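Local structure of N-alpha-acetyltransferase 35, NatC auxiliary subunit (6YGA) at residues V195-L200 with L230-D235; Y144-G149 with T201-I206. The protein serves as the auxiliary subunit of the yeast NatC N-terminal acetyltransferase, which acetylates the N-terminal Met of the L-A virus Gag protein. All coordinates share one frame; numbering follows the deposited sequence.

Interaction 1: V195-L200 with L230-D235; sequences VVINSL and LVHLED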
ATOM      1  N   VAL B 195      -8.656 -10.906 -33.032  1.00 74.14           N
ATOM      2  CA  VAL B 195      -7.951 -12.151 -33.324  1.00 74.77           C
ATOM      3  C   VAL B 195      -7.971 -13.076 -32.114  1.00 72.16           C
ATOM      4  O   VAL B 195      -8.180 -14.289 -32.243  1.00 72.79           O
ATOM      5  CB  VAL B 195      -6.513 -11.849 -33.785  1.00 74.30           C
ATOM      6  CG1 VAL B 195      -5.753 -13.141 -34.055  1.00 75.04           C
ATOM      7  CG2 VAL B 195      -6.530 -10.967 -35.026  1.00 75.01           C
ATOM      8  N   VAL B 196      -7.772 -12.516 -30.918  1.00 69.58           N
ATOM      9  CA  VAL B 196      -7.730 -13.332 -29.708  1.00 68.33           C
ATOM     10  C   VAL B 196      -9.091 -13.961 -29.430  1.00 69.48           C
ATOM     11  O   VAL B 196      -9.183 -15.149 -29.098  1.00 69.97           O
ATOM     12  CB  VAL B 196      -7.239 -12.484 -28.519  1.00 64.05           C
ATOM     13  CG1 VAL B 196      -7.242 -13.302 -27.238  1.00 61.45           C
ATOM     14  CG2 VAL B 196      -5.846 -11.937 -28.802  1.00 64.00           C
ATOM     15  N   ILE B 197     -10.168 -13.184 -29.565  1.00 71.23           N
ATOM     16  CA  ILE B 197     -11.502 -13.722 -29.310  1.00 71.95           C
ATOM     17  C   ILE B 197     -11.864 -14.771 -30.352  1.00 75.06           C
ATOM     18  O   ILE B 197     -12.454 -15.810 -30.028  1.00 76.80           O
ATOM     19  CB  ILE B 197     -12.537 -12.584 -29.263  1.00 71.10           C
ATOM     20  CG1 ILE B 197     -12.190 -11.599 -28.151  1.00 69.56           C
ATOM     21  CG2 ILE B 197     -13.938 -13.134 -29.046  1.00 72.06           C
ATOM     22  CD1 ILE B 197     -13.050 -10.362 -28.165  1.00 70.42           C
ATOM     23  N   ASN B 198     -11.513 -14.524 -31.618  1.00 78.18           N
ATOM     24  CA  ASN B 198     -11.768 -15.515 -32.658  1.00 83.94           C
ATOM     25  C   ASN B 198     -10.968 -16.789 -32.412  1.00 82.46           C
ATOM     26  O   ASN B 198     -11.484 -17.898 -32.594  1.00 85.01           O
ATOM     27  CB  ASN B 198     -11.442 -14.934 -34.035  1.00 90.46           C
ATOM     28  CG  ASN B 198     -12.435 -13.870 -34.470  1.00 96.19           C
ATOM     29  OD1 ASN B 198     -13.540 -13.779 -33.936  1.00 98.38           O
ATOM     30  ND2 ASN B 198     -12.045 -13.065 -35.454  1.00 98.78           N
ATOM     31  N   SER B 199      -9.708 -16.651 -31.989  1.00 79.44           N
ATOM     32  CA  SER B 199      -8.890 -17.825 -31.695  1.00 78.97           C
ATOM     33  C   SER B 199      -9.492 -18.646 -30.561  1.00 77.33           C
ATOM     34  O   SER B 199      -9.517 -19.881 -30.625  1.00 79.43           O
ATOM     35  CB  SER B 199      -7.463 -17.396 -31.348  1.00 77.98           C
ATOM     36  OG  SER B 199      -6.702 -18.489 -30.865  1.00 80.36           O
ATOM     37  N   LEU B 200      -9.987 -17.976 -29.519  1.00 72.08           N
ATOM     38  CA  LEU B 200     -10.608 -18.680 -28.402  1.00 70.39           C
ATOM     39  C   LEU B 200     -11.944 -19.294 -28.807  1.00 72.95           C
ATOM     40  O   LEU B 200     -12.305 -20.378 -28.334  1.00 73.35           O
ATOM     41  CB  LEU B 200     -10.791 -17.723 -27.224  1.00 67.66           C
ATOM     42  CG  LEU B 200      -9.509 -17.181 -26.590  1.00 65.21           C
ATOM     43  CD1 LEU B 200      -9.763 -15.861 -25.875  1.00 62.35           C
ATOM     44  CD2 LEU B 200      -8.928 -18.205 -25.630  1.00 64.63           C
ATOM     45  N   LEU B 230     -12.214 -12.421 -19.715  1.00 59.86           N
ATOM     46  CA  LEU B 230     -11.099 -11.603 -19.244  1.00 57.54           C
ATOM     47  C   LEU B 230     -10.538 -10.742 -20.368  1.00 56.80           C
ATOM     48  O   LEU B 230     -10.095  -9.612 -20.131  1.00 55.00           O
ATOM     49  CB  LEU B 230     -10.002 -12.490 -18.649  1.00 57.63           C
ATOM     50  CG  LEU B 230     -10.369 -13.311 -17.408  1.00 58.67           C
ATOM     51  CD1 LEU B 230      -9.307 -14.365 -17.113  1.00 59.85           C
ATOM     52  CD2 LEU B 230     -10.570 -12.402 -16.209  1.00 55.85           C
ATOM     53  N   VAL B 231     -10.543 -11.263 -21.599  1.00 55.53           N
ATOM     54  CA  VAL B 231     -10.087 -10.483 -22.743  1.00 56.06           C
ATOM     55  C   VAL B 231     -11.028  -9.315 -23.011  1.00 55.91           C
ATOM     56  O   VAL B 231     -10.604  -8.263 -23.505  1.00 56.31           O
ATOM     57  CB  VAL B 231      -9.945 -11.401 -23.973  1.00 57.82           C
ATOM     58  CG1 VAL B 231      -9.573 -10.596 -25.206  1.00 59.03           C
ATOM     59  CG2 VAL B 231      -8.907 -12.478 -23.705  1.00 55.41           C
ATOM     60  N   HIS B 232     -12.303  -9.462 -22.665  1.00 57.49           N
ATOM     61  CA  HIS B 232     -13.289  -8.415 -22.889  1.00 60.24           C
ATOM     62  C   HIS B 232     -13.250  -7.311 -21.842  1.00 57.98           C
ATOM     63  O   HIS B 232     -14.059  -6.382 -21.925  1.00 58.34           O
ATOM     64  CB  HIS B 232     -14.693  -9.016 -22.929  1.00 63.76           C
ATOM     65  CG  HIS B 232     -15.102  -9.501 -24.284  1.00 68.43           C
ATOM     66  ND1 HIS B 232     -15.522  -8.650 -25.282  1.00 70.33           N
ATOM     67  CD2 HIS B 232     -15.161 -10.751 -24.803  1.00 70.52           C
ATOM     68  CE1 HIS B 232     -15.820  -9.353 -26.360  1.00 72.35           C
ATOM     69  NE2 HIS B 232     -15.611 -10.630 -26.096  1.00 72.42           N
ATOM     70  N   LEU B 233     -12.347  -7.384 -20.861  1.00 56.08           N
ATOM     71  CA  LEU B 233     -12.333  -6.367 -19.815  1.00 54.36           C
ATOM     72  C   LEU B 233     -11.863  -5.021 -20.345  1.00 55.37           C
ATOM     73  O   LEU B 233     -12.181  -3.982 -19.756  1.00 54.94           O
ATOM     74  CB  LEU B 233     -11.451  -6.806 -18.647  1.00 50.92           C
ATOM     75  CG  LEU B 233     -12.056  -7.843 -17.697  1.00 51.50           C
ATOM     76  CD1 LEU B 233     -11.055  -8.239 -16.619  1.00 51.02           C
ATOM     77  CD2 LEU B 233     -13.335  -7.307 -17.079  1.00 49.87           C
ATOM     78  N   GLU B 234     -11.114  -5.011 -21.448  1.00 56.05           N
ATOM     79  CA  GLU B 234     -10.652  -3.747 -22.002  1.00 54.80           C
ATOM     80  C   GLU B 234     -11.780  -2.936 -22.632  1.00 53.54           C
ATOM     81  O   GLU B 234     -11.578  -1.751 -22.921  1.00 57.83           O
ATOM     82  CB  GLU B 234      -9.547  -3.994 -23.032  1.00 56.97           C
ATOM     83  CG  GLU B 234     -10.037  -4.545 -24.352  1.00 60.84           C
ATOM     84  CD  GLU B 234      -8.969  -4.505 -25.425  1.00 63.42           C
ATOM     85  OE1 GLU B 234      -7.771  -4.488 -25.073  1.00 63.75           O
ATOM     86  OE2 GLU B 234      -9.330  -4.481 -26.622  1.00 65.26           O
ATOM     87  N   ASP B 235     -12.958  -3.536 -22.835  1.00 49.99           N
ATOM     88  CA  ASP B 235     -14.075  -2.800 -23.421  1.00 50.87           C
ATOM     89  C   ASP B 235     -14.495  -1.624 -22.544  1.00 51.10           C
ATOM     90  O   ASP B 235     -15.000  -0.619 -23.057  1.00 50.80           O
ATOM     91  CB  ASP B 235     -15.271  -3.729 -23.653  1.00 52.31           C
ATOM     92  CG  ASP B 235     -14.960  -4.876 -24.604  1.00 57.11           C
ATOM     93  OD1 ASP B 235     -14.052  -4.740 -25.451  1.00 58.17           O
ATOM     94  OD2 ASP B 235     -15.640  -5.919 -24.505  1.00 59.34           O
TER
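Two consecutive helices of an alpha-helical hairpin, 193-209 and 215-231, pack here where the start of the first meets the end of the second. V231 carries the apolar part. Its CG2 meets V196 CG1 at 4.0 Å and also touches L200 CD1. Its other methyl, CG1, lies alongside I197 CG1 at 4.1 Å, and the two side chains run past each other in opposite directions. V196 turns CG1 to V231 because that methyl is anti to the backbone N (chi1 178°). Y157 of helix 142-167 also touches both V196 and V231, so a third helix closes over this valine pair.

H232, next to V231 in sequence, adds a ring to the contact. The I197 and H232 side chains cross at about a right angle, and I197 CD1 comes obliquely to the ring. I197 CD1 lies 3.3 Å from H232 NE2, with H232 CE1 next nearest. H246 stacks on the same ring. Q193, at the start of helix 193-209, hydrogen-bonds to D235 OD1 and ties the turn to that helix. The rotation of the imidazole is fixed from its other nitrogen: H232 ND1 donates to the syn lone pair of D235 OD2 at 2.8 Å, almost exactly in the ring plane.

Interaction 2: Y144-G149 with T201-I206; sequences YDKVLG and TESLQI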
ATOM      1  N   TYR B 144      -3.041 -29.397 -27.582  1.00 88.94           N
ATOM      2  CA  TYR B 144      -1.879 -28.595 -27.216  1.00 87.16           C
ATOM      3  C   TYR B 144      -1.652 -27.443 -28.188  1.00 84.89           C
ATOM      4  O   TYR B 144      -1.351 -26.323 -27.763  1.00 81.32           O
ATOM      5  CB  TYR B 144      -0.628 -29.472 -27.153  1.00 90.91           C
ATOM      6  CG  TYR B 144      -0.526 -30.327 -25.911  1.00 93.52           C
ATOM      7  CD1 TYR B 144      -1.141 -31.569 -25.849  1.00 97.27           C
ATOM      8  CD2 TYR B 144       0.191 -29.893 -24.802  1.00 92.01           C
ATOM      9  CE1 TYR B 144      -1.051 -32.354 -24.717  1.00 98.91           C
ATOM     10  CE2 TYR B 144       0.288 -30.672 -23.664  1.00 93.66           C
ATOM     11  CZ  TYR B 144      -0.335 -31.901 -23.627  1.00 97.26           C
ATOM     12  OH  TYR B 144      -0.244 -32.681 -22.499  1.00 98.56           O
ATOM     13  N   ASP B 145      -1.791 -27.697 -29.491  1.00 86.92           N
ATOM     14  CA  ASP B 145      -1.385 -26.709 -30.487  1.00 87.08           C
ATOM     15  C   ASP B 145      -2.452 -25.642 -30.709  1.00 85.27           C
ATOM     16  O   ASP B 145      -2.122 -24.465 -30.895  1.00 84.75           O
ATOM     17  CB  ASP B 145      -1.044 -27.404 -31.808  1.00 90.56           C
ATOM     18  CG  ASP B 145       0.030 -28.469 -31.651  1.00 92.00           C
ATOM     19  OD1 ASP B 145       0.178 -29.001 -30.532  1.00 90.66           O
ATOM     20  OD2 ASP B 145       0.730 -28.769 -32.643  1.00 94.19           O
ATOM     21  N   LYS B 146      -3.728 -26.024 -30.696  1.00 84.88           N
ATOM     22  CA  LYS B 146      -4.817 -25.103 -31.002  1.00 84.82           C
ATOM     23  C   LYS B 146      -5.586 -24.654 -29.769  1.00 81.68           C
ATOM     24  O   LYS B 146      -5.755 -23.450 -29.552  1.00 79.14           O
ATOM     25  CB  LYS B 146      -5.782 -25.745 -32.012  1.00 91.54           C
ATOM     26  CG  LYS B 146      -6.089 -24.870 -33.222  1.00 97.31           C
ATOM     27  CD  LYS B 146      -6.754 -23.560 -32.805  1.00 98.86           C
ATOM     28  CE  LYS B 146      -6.816 -22.548 -33.948  1.00100.65           C
ATOM     29  NZ  LYS B 146      -7.538 -21.301 -33.546  1.00 98.12           N
ATOM     30  N   VAL B 147      -6.067 -25.591 -28.951  1.00 80.79           N
ATOM     31  CA  VAL B 147      -6.859 -25.219 -27.782  1.00 76.55           C
ATOM     32  C   VAL B 147      -5.987 -24.530 -26.738  1.00 71.64           C
ATOM     33  O   VAL B 147      -6.297 -23.425 -26.278  1.00 67.62           O
ATOM     34  CB  VAL B 147      -7.569 -26.454 -27.199  1.00 75.49           C
ATOM     35  CG1 VAL B 147      -8.358 -26.077 -25.952  1.00 73.17           C
ATOM     36  CG2 VAL B 147      -8.480 -27.073 -28.244  1.00 75.89           C
ATOM     37  N   LEU B 148      -4.880 -25.168 -26.352  1.00 71.21           N
ATOM     38  CA  LEU B 148      -4.021 -24.586 -25.326  1.00 68.33           C
ATOM     39  C   LEU B 148      -3.328 -23.326 -25.832  1.00 68.77           C
ATOM     40  O   LEU B 148      -3.125 -22.376 -25.067  1.00 64.68           O
ATOM     41  CB  LEU B 148      -3.002 -25.619 -24.849  1.00 68.42           C
ATOM     42  CG  LEU B 148      -2.121 -25.203 -23.673  1.00 65.55           C
ATOM     43  CD1 LEU B 148      -2.955 -24.570 -22.567  1.00 63.73           C
ATOM     44  CD2 LEU B 148      -1.360 -26.404 -23.142  1.00 66.54           C
ATOM     45  N   GLY B 149      -2.969 -23.295 -27.117  1.00 73.02           N
ATOM     46  CA  GLY B 149      -2.364 -22.096 -27.677  1.00 74.61           C
ATOM     47  C   GLY B 149      -3.276 -20.888 -27.587  1.00 75.06           C
ATOM     48  O   GLY B 149      -2.822 -19.774 -27.314  1.00 73.05           O
ATOM     49  N   THR B 201     -12.692 -18.615 -29.680  1.00 75.86           N
ATOM     50  CA  THR B 201     -13.947 -19.178 -30.167  1.00 80.21           C
ATOM     51  C   THR B 201     -13.699 -20.410 -31.031  1.00 87.60           C
ATOM     52  O   THR B 201     -14.417 -21.409 -30.916  1.00 90.81           O
ATOM     53  CB  THR B 201     -14.734 -18.118 -30.942  1.00 79.13           C
ATOM     54  OG1 THR B 201     -15.249 -17.142 -30.029  1.00 78.75           O
ATOM     55  CG2 THR B 201     -15.892 -18.745 -31.707  1.00 79.62           C
ATOM     56  N   GLU B 202     -12.679 -20.361 -31.892  1.00 92.16           N
ATOM     57  CA  GLU B 202     -12.363 -21.511 -32.735  1.00 98.68           C
ATOM     58  C   GLU B 202     -11.977 -22.724 -31.898  1.00 97.15           C
ATOM     59  O   GLU B 202     -12.353 -23.857 -32.223  1.00 99.62           O
ATOM     60  CB  GLU B 202     -11.245 -21.157 -33.715  1.00107.12           C
ATOM     61  CG  GLU B 202     -11.653 -20.167 -34.795  1.00116.09           C
ATOM     62  CD  GLU B 202     -10.498 -19.778 -35.697  1.00124.89           C
ATOM     63  OE1 GLU B 202      -9.407 -20.370 -35.560  1.00128.21           O
ATOM     64  OE2 GLU B 202     -10.682 -18.875 -36.541  1.00128.27           O
ATOM     65  N   SER B 203     -11.219 -22.513 -30.818  1.00 91.34           N
ATOM     66  CA  SER B 203     -10.916 -23.619 -29.918  1.00 88.39           C
ATOM     67  C   SER B 203     -12.167 -24.116 -29.209  1.00 87.88           C
ATOM     68  O   SER B 203     -12.264 -25.306 -28.890  1.00 89.73           O
ATOM     69  CB  SER B 203      -9.856 -23.205 -28.899  1.00 83.26           C
ATOM     70  OG  SER B 203      -8.592 -23.040 -29.515  1.00 81.50           O
ATOM     71  N   LEU B 204     -13.135 -23.229 -28.959  1.00 85.44           N
ATOM     72  CA  LEU B 204     -14.393 -23.668 -28.364  1.00 84.47           C
ATOM     73  C   LEU B 204     -15.143 -24.602 -29.302  1.00 88.56           C
ATOM     74  O   LEU B 204     -15.695 -25.617 -28.865  1.00 92.34           O
ATOM     75  CB  LEU B 204     -15.261 -22.463 -27.996  1.00 80.86           C
ATOM     76  CG  LEU B 204     -15.429 -22.158 -26.504  1.00 76.95           C
ATOM     77  CD1 LEU B 204     -16.502 -21.102 -26.291  1.00 74.25           C
ATOM     78  CD2 LEU B 204     -15.746 -23.425 -25.718  1.00 78.40           C
ATOM     79  N   GLN B 205     -15.156 -24.285 -30.601  1.00 90.35           N
ATOM     80  CA  GLN B 205     -15.861 -25.125 -31.565  1.00 96.07           C
ATOM     81  C   GLN B 205     -15.202 -26.491 -31.711  1.00 94.30           C
ATOM     82  O   GLN B 205     -15.894 -27.489 -31.945  1.00 96.28           O
ATOM     83  CB  GLN B 205     -15.936 -24.427 -32.924  1.00103.57           C
ATOM     84  CG  GLN B 205     -16.331 -22.950 -32.879  1.00108.83           C
ATOM     85  CD  GLN B 205     -17.715 -22.700 -32.301  1.00113.33           C
ATOM     86  OE1 GLN B 205     -18.495 -23.628 -32.074  1.00118.98           O
ATOM     87  NE2 GLN B 205     -18.028 -21.432 -32.063  1.00111.41           N
ATOM     88  N   ILE B 206     -13.873 -26.556 -31.585  1.00 91.70           N
ATOM     89  CA  ILE B 206     -13.192 -27.848 -31.592  1.00 92.90           C
ATOM     90  C   ILE B 206     -13.681 -28.707 -30.433  1.00 96.27           C
ATOM     91  O   ILE B 206     -13.872 -29.922 -30.577  1.00 99.39           O
ATOM     92  CB  ILE B 206     -11.663 -27.653 -31.551  1.00 87.25           C
ATOM     93  CG1 ILE B 206     -11.173 -26.985 -32.841  1.00 85.68           C
ATOM     94  CG2 ILE B 206     -10.943 -28.983 -31.331  1.00 86.82           C
ATOM     95  CD1 ILE B 206      -9.666 -26.828 -32.918  1.00 83.61           C
TER
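S203 and V147 mark the close crossing of two helices in the helical N-terminal part of the chain, 142-167 and 193-209. Their CA atoms are 4.9 Å apart. The local axes approach to 8.8 Å at a signed crossing angle of -121°. The small serine allows this closeness. S203 CB rests against V147 CA, and S203 OG lies 2.9 Å from K146 O, in a weak hydrogen bond.

I206 lies one turn beyond S203. Its CD1 meets K146 CB and K146 CG, each at 4.1 Å, and the two side chains cross at about a right angle. I206 CG2 adds a looser touch to V147 CG2 at 4.4 Å.

The outer edge is charged. The K146 chain bends at chi2 (-61°) and then runs extended past S203 OG to E202. K146 NZ forms a salt bridge with E202 OE1 at 2.9 Å. It meets that oxygen on the anti side, 25° out of the carboxylate plane.

Helix 215-231 packs on the crossing, with L220 on V147 and L224 on S203. The stronger partner of S203 OG is the hydroxyl of S150, further along helix 142-167. This serine pair links the two helices at the crossing, and S150 OG is itself hydrogen-bonded to V147 O.

Both contacts use helix 193-209. Interaction 1 takes its earlier residues, 195-200, and interaction 2 the residues that follow directly, 201-206. Their centres are about 14 Å apart, and they meet where S199 O packs near K146 NZ. Along the chain the segments alternate: 144-149, 195-200, 201-206, then 230-235. Helix 193-209 packs on both 142-167 and 215-231 along its length; interaction 1 samples the second pairing and interaction 2 the first. Helices 142-167 and 215-231 also touch each other (Y157 on V231, V147 on L220), so the three form one packed unit. No other protein chain of the assembly touches any of these segments, so both contacts are internal packing of this subunit.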